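Local atomic coordinates of alanine glyoxylate transaminase (PDB entry 2ZC0), a protein that probably transfers the amino group of alanine to glyoxylate with the help of a pyridoxal phosphate cofactor, working as a homodimer. Residues Ile103-Thr108 against Gly252-Trp257. Sequence-based numbering, arbitrary orientation.
Sequences ITIGGT and GFRIGW. With PMP (4'-deoxy-4'-aminopyridoxal-5'-phosphate), chain F.
Arg254 folds back over Ile105: CG stands beside its own backbone N (chi1 -52°), and further bends at chi2 and chi3 swing the guanidinium to the cofactor phosphate while the aliphatic part crosses Ile105 at about a right angle, CB lying 3.8 Å from Ile105 CG2. This is the phosphate-binding cup of a class I aminotransferase, built where strand 101-104 gives way to helix 106-118 at one end of the large mixed sheet. The edge strand pairs antiparallel with 256-259, Thr104 and Gly256 forming a hydrogen-bonded pair: Thr104 N to Gly256 O (2.8 Å) and Gly256 N to Thr104 O (3.0 Å). Beyond this pair the chain makes an inverse gamma turn centred on Ile105, and Gly106 CA comes to lie over one face of the guanidinium. Gly256 has no side chain, which lets the backbone of Gly106 and Gly107 pass close by it, Gly106 CA being 3.7 Å from Gly256 CA. Thr104 OG1 sits between its backbone N and carbonyl carbon (chi1 57°), from where it hydrogen-bonds to Gly106 O at 2.9 Å and ties the turn to the strand.

The phosphorus lies at the edge of the guanidinium, in its plane. Arg254 NH2 also hydrogen-bonds to Asp276 O of the second subunit, and NH1 to Thr251 O, so the group is held from both subunits. At the start of the helix, Thr108 N makes a long hydrogen bond to phosphate oxygen O3P, which Arg254 NH2 also reaches at 3.0 Å; the hydroxyl bond, Thr108 OG1 to PMP O3P, is short at 2.7 Å.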
# COMPACT_ATOMS: atom_id res chain seq x y z
N ILE A 103 20.21 -11.30 -14.75
CA ILE A 103 21.26 -11.50 -13.76
C ILE A 103 21.00 -10.57 -12.58
O ILE A 103 21.10 -9.34 -12.71
CB ILE A 103 22.68 -11.16 -14.30
CG1 ILE A 103 22.95 -11.96 -15.58
CG2 ILE A 103 23.74 -11.48 -13.25
CD1 ILE A 103 22.67 -13.42 -15.46
N THR A 104 20.71 -11.18 -11.44
CA THR A 104 20.39 -10.47 -10.22
C THR A 104 21.46 -10.67 -9.16
O THR A 104 22.42 -11.43 -9.35
CB THR A 104 19.04 -10.99 -9.68
OG1 THR A 104 19.13 -12.41 -9.48
CG2 THR A 104 17.93 -10.72 -10.67
N ILE A 105 21.30 -9.98 -8.04
CA ILE A 105 22.22 -10.06 -6.91
C ILE A 105 21.89 -11.35 -6.16
O ILE A 105 21.27 -11.33 -5.10
CB ILE A 105 22.04 -8.84 -5.95
CG1 ILE A 105 22.32 -7.54 -6.70
CG2 ILE A 105 22.97 -8.96 -4.76
CD1 ILE A 105 23.73 -7.44 -7.26
N GLY A 106 22.26 -12.48 -6.75
CA GLY A 106 21.99 -13.78 -6.14
C GLY A 106 20.54 -14.21 -6.27
O GLY A 106 19.72 -13.51 -6.85
N GLY A 107 20.22 -15.39 -5.73
CA GLY A 107 18.85 -15.87 -5.78
C GLY A 107 17.96 -14.96 -4.93
O GLY A 107 16.77 -14.83 -5.20
N THR A 108 18.57 -14.32 -3.93
CA THR A 108 17.87 -13.41 -3.02
C THR A 108 17.33 -12.20 -3.79
O THR A 108 16.15 -11.88 -3.72
CB THR A 108 18.81 -12.88 -1.90
OG1 THR A 108 19.32 -13.97 -1.14
CG2 THR A 108 18.06 -11.92 -0.96
N GLY A 252 29.44 -15.77 -2.11
CA GLY A 252 29.67 -14.34 -1.92
C GLY A 252 29.82 -13.49 -3.18
O GLY A 252 30.01 -12.28 -3.08
N PHE A 253 29.73 -14.11 -4.36
CA PHE A 253 29.86 -13.39 -5.63
C PHE A 253 28.56 -12.65 -5.98
O PHE A 253 28.56 -11.69 -6.75
CB PHE A 253 30.25 -14.36 -6.77
CG PHE A 253 31.70 -14.82 -6.72
CD1 PHE A 253 32.73 -13.94 -7.04
CD2 PHE A 253 32.02 -16.11 -6.31
CE1 PHE A 253 34.07 -14.34 -6.94
CE2 PHE A 253 33.36 -16.52 -6.21
CZ PHE A 253 34.39 -15.63 -6.52
N ARG A 254 27.45 -13.10 -5.41
CA ARG A 254 26.16 -12.46 -5.65
C ARG A 254 25.79 -12.54 -7.14
O ARG A 254 25.52 -11.52 -7.76
CB ARG A 254 26.21 -10.97 -5.23
CG ARG A 254 26.72 -10.67 -3.80
CD ARG A 254 25.69 -11.06 -2.74
NE ARG A 254 25.53 -12.49 -2.72
CZ ARG A 254 24.37 -13.14 -2.60
NH1 ARG A 254 24.39 -14.47 -2.61
NH2 ARG A 254 23.22 -12.48 -2.47
N ILE A 255 25.79 -13.75 -7.70
CA ILE A 255 25.42 -13.95 -9.10
C ILE A 255 24.24 -14.92 -9.18
O ILE A 255 24.39 -16.13 -8.98
CB ILE A 255 26.59 -14.53 -9.95
CG1 ILE A 255 27.66 -13.45 -10.19
CG2 ILE A 255 26.07 -15.00 -11.32
CD1 ILE A 255 27.16 -12.24 -10.99
N GLY A 256 23.07 -14.35 -9.46
CA GLY A 256 21.86 -15.14 -9.56
C GLY A 256 21.07 -14.70 -10.78
O GLY A 256 21.52 -13.83 -11.54
N TRP A 257 19.89 -15.27 -10.96
CA TRP A 257 19.11 -14.91 -12.13
C TRP A 257 17.62 -15.17 -12.00
O TRP A 257 17.15 -15.90 -11.13
CB TRP A 257 19.65 -15.63 -13.37
CG TRP A 257 19.66 -17.14 -13.24
CD1 TRP A 257 18.60 -17.99 -13.38
CD2 TRP A 257 20.77 -17.97 -12.85
NE1 TRP A 257 18.97 -19.28 -13.10
CE2 TRP A 257 20.30 -19.30 -12.77
CE3 TRP A 257 22.12 -17.71 -12.56
CZ2 TRP A 257 21.13 -20.37 -12.41
CZ3 TRP A 257 22.94 -18.77 -12.20
CH2 TRP A 257 22.45 -20.09 -12.13
N1 PMP F . 17.16 -19.84 -2.28
C2 PMP F . 17.41 -20.74 -1.31
C2A PMP F . 16.38 -21.86 -1.13
C3 PMP F . 18.57 -20.66 -0.50
O3 PMP F . 18.79 -21.60 0.49
C4 PMP F . 19.50 -19.57 -0.73
C4A PMP F . 20.76 -19.49 0.15
N4A PMP F . 20.83 -18.27 0.95
C5 PMP F . 19.16 -18.57 -1.85
C6 PMP F . 17.97 -18.76 -2.60
C5A PMP F . 20.07 -17.38 -2.20
O4P PMP F . 21.03 -17.76 -2.59
P PMP F . 22.04 -16.51 -3.06
O1P PMP F . 22.43 -16.33 -4.91
O2P PMP F . 23.70 -16.88 -2.19
O3P PMP F . 21.46 -14.88 -2.50